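Putative phosphatase (Bacteroides thetaiotaomicron, PDB 3KYA) is a putative phosphatase with zinc-binding sites, joining an IPT/TIG domain to what looks like a six-bladed beta-propeller, its substrate not established. Local coordinates at residues 182-187 with 211-216; 246-251 with 263-268; 272-277 with 298-303. All blocks are in the same frame, centred on the assembly; numbering follows the deposited sequence. Where two conformers were deposited one is given.

Interaction 1: 182-187 with 211-216; sequences TIPTNR and IDYDGK. With EDO (1,2-ethanediol), chain B.
Arg187 and Asp212 join two irregular loops, flanking neighbouring strands 188-193 and 206-211 of a probable propeller blade, by a backbone hydrogen bond, Asp212 N to Arg187 O at 2.9 Å, with Ile211 CA bringing a CA-H...O contact to the same carbonyl. The side chains of this pair run alongside each other. Guanidinium and carboxylate are stacked with their planes 20° apart, and Asp212 OD2 sits over one guanidinium face, 3.5 Å from Arg187 NH2. The pair is thus a salt bridge of charge alone, with no N-H aimed at the oxygen. The directed bonds of Arg187 go elsewhere, NE to Asp159 and NH2 to O1 of a bound 1,2-ethanediol at the guanidinium edge. The diol donates from O1 to Asp212 OD2 (2.6 Å) and from O2 to OD1, and Arg189 forms a second salt bridge with OD2.

At the other end, Pro184 lies over one face of the Tyr213 ring, its CG 4.0 Å from the centroid in a CH-pi contact; Gly215 N covers the opposite face. Ile211, with CG1 between its backbone N and carbonyl carbon (chi1 69°), sends CD1 against Ile183 CG2 (3.6 Å) and Thr185 CG2. Thr185 OG1, water-linked to Asp212 O, closes an ST turn by accepting from Arg187 N. The chemistry therefore divides: apolar packing and a sandwiched ring at one end, at the other a stacked ion pair bridged by a diol, probably a crystallisation additive.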
# COMPACT_ATOMS: atom_id res chain seq x y z
N THR A 182 -9.04 45.18 17.19
CA THR A 182 -8.87 46.07 16.04
C THR A 182 -9.12 45.36 14.70
O THR A 182 -9.24 46.03 13.68
CB THR A 182 -7.48 46.77 16.01
OG1 THR A 182 -6.45 45.80 15.82
CG2 THR A 182 -7.24 47.55 17.30
N ILE A 183 -9.19 44.02 14.69
CA ILE A 183 -9.47 43.28 13.43
C ILE A 183 -10.94 43.50 13.08
O ILE A 183 -11.82 43.43 13.94
CB ILE A 183 -9.06 41.79 13.54
CG1 ILE A 183 -7.53 41.71 13.65
CG2 ILE A 183 -9.53 40.99 12.33
CD1 ILE A 183 -6.95 40.29 13.65
N PRO A 184 -11.23 43.82 11.80
CA PRO A 184 -12.58 44.20 11.36
C PRO A 184 -13.56 43.08 11.06
O PRO A 184 -14.63 43.34 10.52
CB PRO A 184 -12.30 44.96 10.06
CG PRO A 184 -11.06 44.43 9.56
CD PRO A 184 -10.24 43.97 10.72
N THR A 185 -13.22 41.85 11.43
CA THR A 185 -14.09 40.73 11.15
C THR A 185 -13.80 39.59 12.11
O THR A 185 -12.76 39.57 12.78
CB THR A 185 -13.85 40.20 9.71
OG1 THR A 185 -14.71 39.08 9.47
CG2 THR A 185 -12.41 39.76 9.53
N ASN A 186 -14.74 38.64 12.18
CA ASN A 186 -14.56 37.44 13.00
C ASN A 186 -14.14 36.24 12.13
O ASN A 186 -14.05 35.10 12.62
CB ASN A 186 -15.81 37.15 13.86
CG ASN A 186 -17.06 36.86 13.05
OD1 ASN A 186 -17.01 36.60 11.85
ND2 ASN A 186 -18.20 36.87 13.72
N ARG A 187 -13.87 36.50 10.85
CA ARG A 187 -13.44 35.45 9.91
C ARG A 187 -11.91 35.34 9.94
O ARG A 187 -11.22 35.86 9.07
CB ARG A 187 -13.92 35.76 8.50
CG ARG A 187 -15.44 35.90 8.35
CD ARG A 187 -15.85 35.71 6.91
NE ARG A 187 -15.56 34.34 6.49
CZ ARG A 187 -15.52 33.90 5.24
NH1 ARG A 187 -15.76 34.72 4.23
NH2 ARG A 187 -15.23 32.64 4.99
N ILE A 211 -6.91 36.96 7.71
CA ILE A 211 -8.34 37.13 7.91
C ILE A 211 -9.03 37.24 6.54
O ILE A 211 -8.39 37.62 5.56
CB ILE A 211 -8.68 38.36 8.79
CG1 ILE A 211 -8.35 39.68 8.07
CG2 ILE A 211 -7.96 38.25 10.14
CD1 ILE A 211 -8.87 40.90 8.77
N ASP A 212 -10.33 36.95 6.50
CA ASP A 212 -11.14 36.88 5.25
C ASP A 212 -12.14 38.03 5.25
O ASP A 212 -13.19 37.95 5.89
CB ASP A 212 -11.85 35.52 5.18
CG ASP A 212 -12.29 35.13 3.77
OD1 ASP A 212 -12.54 36.02 2.94
OD2 ASP A 212 -12.37 33.90 3.52
N TYR A 213 -11.81 39.10 4.53
CA TYR A 213 -12.60 40.32 4.60
C TYR A 213 -12.62 41.07 3.27
O TYR A 213 -11.67 41.01 2.50
CB TYR A 213 -11.98 41.19 5.72
CG TYR A 213 -12.62 42.54 5.97
CD1 TYR A 213 -13.89 42.65 6.52
CD2 TYR A 213 -11.90 43.72 5.75
CE1 TYR A 213 -14.47 43.89 6.77
CE2 TYR A 213 -12.47 44.96 5.99
CZ TYR A 213 -13.75 45.04 6.51
OH TYR A 213 -14.31 46.28 6.76
N ASP A 214 -13.74 41.76 3.00
CA ASP A 214 -13.91 42.56 1.78
C ASP A 214 -14.77 43.82 2.01
O ASP A 214 -15.37 44.35 1.07
CB ASP A 214 -14.51 41.71 0.65
CG ASP A 214 -15.93 41.26 0.94
OD1 ASP A 214 -16.51 41.71 1.95
OD2 ASP A 214 -16.48 40.48 0.14
N GLY A 215 -14.83 44.29 3.26
CA GLY A 215 -15.64 45.45 3.63
C GLY A 215 -15.15 46.79 3.10
O GLY A 215 -15.87 47.80 3.18
N LYS A 216 -13.92 46.81 2.61
CA LYS A 216 -13.33 47.98 1.99
C LYS A 216 -12.92 47.67 0.55
O LYS A 216 -11.89 48.16 0.08
CB LYS A 216 -12.11 48.45 2.76
CG LYS A 216 -12.38 49.23 4.03
CD LYS A 216 -11.08 49.77 4.64
CE LYS A 216 -10.25 50.51 3.62
NZ LYS A 216 -9.20 51.34 4.25
C1 EDO B . -14.29 32.98 0.68
O1 EDO B . -14.22 32.84 2.11
C2 EDO B . -14.05 34.43 0.28
O2 EDO B . -12.66 34.77 0.36
O HOH W 1 -15.34 39.26 6.67

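Interaction 2: 246-251 with 263-268; sequences YKQCNG and FNSYEK. With EDO (1,2-ethanediol), chain B.
Glu267 gathers the charged and phenolic groups of this contact, one partner for each oxygen across it. Tyr246 OH donates to OE1 at 2.5 Å, on the syn side, tilted 22° out of the carboxylate plane, whereas Lys247 NZ comes down on OE2 from above that plane (3.0 Å) to form a salt bridge. Lys247 reaches it with its chain extended beyond CG, and Gln270 NE2 adds a further bond to OE1. With an alanine here, Lys247 would probably lose its counter-charge and the Tyr246 hydroxyl its acceptor, both ends becoming freer to turn.

The Asn264 amide grips Asn250 twice, by backbone and by side chain. Asn264 OD1 takes Asn250 N at 2.9 Å in the carbonyl plane, on a lone pair, and its ND2 returns a bond to Asn250 OD1 at 3.0 Å; the two amides are turned 60° apart, and the second bond meets Asn250 OD1 from above its carbonyl plane.

Backbone carbonyls of the loop are also gripped. Tyr266 N donates to Gln248 O in a nearly straight bond (173°). Ser265 OG gives its proton to Lys247 O (2.8 Å) while accepting from Glu267 N in an ST turn. A water donates to both Lys247 O and Asn264 O.

Round the Tyr266 ring, the ethanediol lies over one face and accepts from Asn250 ND2, and Gln248 OE1 stands at the edge.

The whole contact ties the connection between strands 240-246 and 252-254, which passes from one probable propeller blade to the next, to the end of strand 261-265. Strand 220-227 packs against Lys247 and Cys249, strand 270-274 against Tyr246 and Ser265, and the loop before strand 313-317 bonds to the backbones of Tyr266 and Glu267.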
# COMPACT_ATOMS: atom_id res chain seq x y z
N TYR A 246 -5.50 43.39 0.66
CA TYR A 246 -6.05 43.30 -0.69
C TYR A 246 -7.55 43.02 -0.51
O TYR A 246 -8.36 43.94 -0.56
CB TYR A 246 -5.33 42.28 -1.58
CG TYR A 246 -5.91 42.27 -2.98
CD1 TYR A 246 -5.70 43.36 -3.83
CD2 TYR A 246 -6.69 41.22 -3.43
CE1 TYR A 246 -6.24 43.39 -5.11
CE2 TYR A 246 -7.24 41.24 -4.73
CZ TYR A 246 -7.01 42.33 -5.55
OH TYR A 246 -7.54 42.37 -6.82
N LYS A 247 -7.89 41.75 -0.28
CA LYS A 247 -9.25 41.31 0.04
C LYS A 247 -9.35 39.80 -0.05
O LYS A 247 -8.56 39.15 -0.73
CB LYS A 247 -10.33 41.91 -0.88
CG LYS A 247 -10.21 41.53 -2.35
CD LYS A 247 -11.37 42.12 -3.16
CE LYS A 247 -11.17 41.87 -4.62
NZ LYS A 247 -12.29 42.41 -5.46
N GLN A 248 -10.34 39.25 0.64
CA GLN A 248 -10.68 37.83 0.54
C GLN A 248 -9.51 36.85 0.71
O GLN A 248 -9.38 35.88 -0.05
CB GLN A 248 -11.37 37.60 -0.81
CG GLN A 248 -12.62 38.43 -0.98
CD GLN A 248 -13.27 38.23 -2.33
OE1 GLN A 248 -12.65 38.42 -3.37
NE2 GLN A 248 -14.52 37.83 -2.31
N CYS A 249 -8.67 37.11 1.70
CA CYS A 249 -7.55 36.22 1.99
C CYS A 249 -8.07 34.97 2.72
O CYS A 249 -8.95 35.07 3.58
CB CYS A 249 -6.51 36.94 2.83
SG CYS A 249 -5.02 36.00 3.12
N ASN A 250 -7.53 33.80 2.38
CA ASN A 250 -7.94 32.54 3.01
C ASN A 250 -6.80 31.92 3.84
O ASN A 250 -6.99 30.87 4.44
CB ASN A 250 -8.40 31.52 1.97
CG ASN A 250 -9.38 32.10 0.94
OD1 ASN A 250 -9.19 31.91 -0.26
ND2 ASN A 250 -10.39 32.83 1.41
N GLY A 251 -5.63 32.54 3.84
CA GLY A 251 -4.49 32.01 4.60
C GLY A 251 -3.17 32.65 4.22
O GLY A 251 -3.03 33.21 3.12
N PHE A 263 0.71 34.61 0.76
CA PHE A 263 -0.71 34.73 1.09
C PHE A 263 -1.51 34.88 -0.22
O PHE A 263 -0.95 35.27 -1.25
CB PHE A 263 -0.98 35.85 2.09
CG PHE A 263 -0.70 37.23 1.57
CD1 PHE A 263 0.58 37.74 1.57
CD2 PHE A 263 -1.74 38.02 1.11
CE1 PHE A 263 0.84 39.01 1.08
CE2 PHE A 263 -1.49 39.30 0.60
CZ PHE A 263 -0.21 39.80 0.59
N ASN A 264 -2.79 34.53 -0.18
CA ASN A 264 -3.63 34.57 -1.39
C ASN A 264 -4.81 35.52 -1.34
O ASN A 264 -5.00 36.27 -0.39
CB ASN A 264 -4.20 33.16 -1.67
CG ASN A 264 -5.44 32.86 -0.83
OD1 ASN A 264 -5.52 33.22 0.35
ND2 ASN A 264 -6.41 32.19 -1.44
N SER A 265 -5.58 35.51 -2.43
CA SER A 265 -6.89 36.12 -2.48
C SER A 265 -7.78 35.16 -3.28
O SER A 265 -7.38 34.64 -4.33
CB SER A 265 -6.90 37.49 -3.14
OG SER A 265 -8.24 37.96 -3.26
N TYR A 266 -8.97 34.91 -2.75
CA TYR A 266 -9.99 34.12 -3.41
C TYR A 266 -10.49 34.77 -4.72
O TYR A 266 -10.91 34.06 -5.65
CB TYR A 266 -11.13 33.95 -2.41
CG TYR A 266 -12.52 33.58 -2.90
CD1 TYR A 266 -13.40 34.55 -3.36
CD2 TYR A 266 -12.99 32.28 -2.76
CE1 TYR A 266 -14.68 34.23 -3.73
CE2 TYR A 266 -14.28 31.95 -3.12
CZ TYR A 266 -15.12 32.93 -3.60
OH TYR A 266 -16.38 32.60 -3.96
N GLU A 267 -10.44 36.09 -4.79
CA GLU A 267 -10.95 36.83 -5.97
C GLU A 267 -10.59 36.14 -7.30
O GLU A 267 -11.49 35.69 -8.04
CB GLU A 267 -10.42 38.26 -5.98
CG GLU A 267 -11.03 39.09 -7.13
CD GLU A 267 -10.26 40.35 -7.44
OE1 GLU A 267 -9.02 40.35 -7.30
OE2 GLU A 267 -10.91 41.34 -7.85
N LYS A 268 -9.30 36.07 -7.60
CA LYS A 268 -8.80 35.39 -8.82
C LYS A 268 -7.86 34.23 -8.48
O LYS A 268 -7.23 33.65 -9.37
CB LYS A 268 -8.06 36.39 -9.70
CG LYS A 268 -8.93 37.51 -10.24
CD LYS A 268 -8.08 38.53 -10.98
CE LYS A 268 -8.93 39.59 -11.64
NZ LYS A 268 -8.10 40.67 -12.23
C1 EDO B . -14.29 32.98 0.68
O1 EDO B . -14.22 32.84 2.11
C2 EDO B . -14.05 34.43 0.28
O2 EDO B . -12.66 34.77 0.36
O HOH W 2 -5.77 38.95 0.04

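Interaction 3: 272-277 with 298-303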
# COMPACT_ATOMS: atom_id res chain seq x y z
N PHE A 272 0.46 35.90 -3.50
CA PHE A 272 1.35 37.03 -3.28
C PHE A 272 2.53 36.63 -2.40
O PHE A 272 2.36 35.80 -1.50
CB PHE A 272 0.63 38.20 -2.59
CG PHE A 272 -0.53 38.75 -3.36
CD1 PHE A 272 -0.32 39.58 -4.45
CD2 PHE A 272 -1.83 38.49 -2.97
CE1 PHE A 272 -1.39 40.10 -5.16
CE2 PHE A 272 -2.91 39.02 -3.67
CZ PHE A 272 -2.68 39.82 -4.77
N ARG A 273 3.69 37.23 -2.65
CA ARG A 273 4.93 36.97 -1.91
C ARG A 273 5.45 38.26 -1.28
O ARG A 273 5.72 39.24 -1.99
CB ARG A 273 6.00 36.44 -2.86
CG ARG A 273 7.33 36.04 -2.23
CD ARG A 273 8.37 35.75 -3.30
NE ARG A 273 9.64 35.22 -2.78
CZ ARG A 273 10.59 35.94 -2.20
NH1 ARG A 273 10.44 37.24 -1.98
NH2 ARG A 273 11.71 35.34 -1.79
N LEU A 274 5.62 38.24 0.04
CA LEU A 274 6.18 39.37 0.78
C LEU A 274 7.45 38.96 1.53
O LEU A 274 7.47 37.96 2.26
CB LEU A 274 5.17 39.91 1.80
CG LEU A 274 5.68 41.02 2.73
CD1 LEU A 274 6.14 42.26 1.93
CD2 LEU A 274 4.60 41.39 3.74
N ASP A 275 8.52 39.73 1.33
CA ASP A 275 9.75 39.53 2.06
C ASP A 275 9.58 40.41 3.30
O ASP A 275 9.55 41.64 3.19
CB ASP A 275 10.96 39.94 1.22
CG ASP A 275 12.30 39.65 1.91
OD1 ASP A 275 12.35 39.47 3.14
OD2 ASP A 275 13.32 39.62 1.19
N LEU A 276 9.46 39.79 4.48
CA LEU A 276 9.28 40.54 5.72
C LEU A 276 10.41 41.53 6.02
O LEU A 276 10.20 42.50 6.76
CB LEU A 276 9.06 39.61 6.93
CG LEU A 276 7.82 38.70 6.87
CD1 LEU A 276 7.76 37.77 8.09
CD2 LEU A 276 6.54 39.54 6.74
N VAL A 277 11.61 41.30 5.48
CA VAL A 277 12.74 42.24 5.64
C VAL A 277 12.32 43.64 5.20
O VAL A 277 12.70 44.63 5.83
CB VAL A 277 14.00 41.81 4.85
CG1 VAL A 277 15.04 42.93 4.82
CG2 VAL A 277 14.62 40.55 5.46
N ASN A 298 5.86 45.70 -6.54
CA ASN A 298 7.23 45.22 -6.37
C ASN A 298 7.48 44.61 -4.99
O ASN A 298 8.35 43.74 -4.86
CB ASN A 298 8.26 46.34 -6.61
CG ASN A 298 8.39 46.72 -8.08
OD1 ASN A 298 8.02 45.97 -8.98
ND2 ASN A 298 8.95 47.90 -8.32
N THR A 299 6.75 45.06 -3.96
CA THR A 299 6.92 44.56 -2.59
C THR A 299 5.98 43.37 -2.27
O THR A 299 6.38 42.41 -1.60
CB THR A 299 6.70 45.70 -1.58
OG1 THR A 299 5.35 46.16 -1.65
CG2 THR A 299 7.64 46.86 -1.88
N PHE A 300 4.74 43.44 -2.75
CA PHE A 300 3.77 42.35 -2.59
C PHE A 300 3.69 41.72 -3.97
O PHE A 300 2.77 42.01 -4.74
CB PHE A 300 2.40 42.84 -2.15
CG PHE A 300 2.42 43.64 -0.87
CD1 PHE A 300 2.36 43.00 0.36
CD2 PHE A 300 2.52 45.02 -0.91
CE1 PHE A 300 2.38 43.73 1.54
CE2 PHE A 300 2.55 45.76 0.26
CZ PHE A 300 2.48 45.12 1.49
N LYS A 301 4.66 40.88 -4.30
CA LYS A 301 4.76 40.32 -5.65
C LYS A 301 3.71 39.25 -5.96
O LYS A 301 3.63 38.25 -5.26
CB LYS A 301 6.17 39.75 -5.86
CG LYS A 301 6.47 39.34 -7.28
CD LYS A 301 7.92 38.87 -7.49
CE LYS A 301 8.08 38.27 -8.91
NZ LYS A 301 9.48 37.91 -9.28
N GLN A 302 2.92 39.47 -7.02
CA GLN A 302 1.91 38.50 -7.46
C GLN A 302 2.58 37.50 -8.41
O GLN A 302 2.87 37.83 -9.54
CB GLN A 302 0.71 39.18 -8.13
CG GLN A 302 -0.36 38.21 -8.66
CD GLN A 302 -1.62 38.90 -9.17
OE1 GLN A 302 -2.05 39.93 -8.63
NE2 GLN A 302 -2.23 38.32 -10.18
N LEU A 303 2.80 36.28 -7.94
CA LEU A 303 3.50 35.27 -8.73
C LEU A 303 2.67 34.68 -9.85
O LEU A 303 3.17 34.45 -10.95
CB LEU A 303 3.99 34.13 -7.82
CG LEU A 303 4.92 34.49 -6.66
CD1 LEU A 303 5.40 33.23 -5.93
CD2 LEU A 303 6.10 35.30 -7.14
O HOH W 3 8.83 41.89 -0.60
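Leu274 holds CG anti to its backbone nitrogen (chi1 175°) and Phe300 holds CG anti to its carbonyl carbon (chi1 -56°), which lays the two side chains alongside each other, pointing the same way, with Leu274 CD2 3.9 Å from Phe300 CE1. On the same face of the sheet, Phe272 turns its ring toward the extended Gln302. Gln302 CB packs on CD1 and CE1 of that ring, and OE1 comes within 3.5 Å of Phe272 CE1, the amide plane standing almost perpendicular to the ring.

Between these pairs the backbones run antiparallel. Arg273 and Lys301 form a hydrogen-bonded pair, Arg273 N to Lys301 O at 2.8 Å and Lys301 N to Arg273 O at 3.0 Å. Both side chains leave on the other face for partners beyond, Lys301 NZ in a salt bridge with Glu345 and Arg273 NH2 on Lys344 O. A water carries the connection past the strand ends, accepting from Asp275 N and donating to Thr299 O.

Asp275 then N-caps helix 276-284, OD1 taking Val277 N. Strand 300-305 is the outermost of a four-stranded antiparallel sheet, consistent with a propeller blade; strand 261-265 flanks 270-274 on the other side, and strand 240-246 packs against Leu274 and Phe300.

In the fold
Three successive contacts illustrate how chemistry follows position in a fold of consecutive antiparallel sheets. Interaction 3 is the one made within a sheet, by paired strands, its Leu274-Phe300 side packed on strand 240-246, its Arg273-Lys301 side turned to polar partners at 344-345. Interaction 2 shares that sheet, since Phe263 hydrogen-bonds to Phe272 and packs on Phe300, but it fastens a loop to a strand end, mostly through polar groups, and is the most enclosed of the three. Interactions 1 and 3 each mix buried and exposed residues. Interaction 1, between two loops, abuts interaction 2 through Tyr213 and Gln248, and one ethanediol touches both. Interactions 1 and 3 do not meet; interaction 2 lies between them, linking neighbouring sheets.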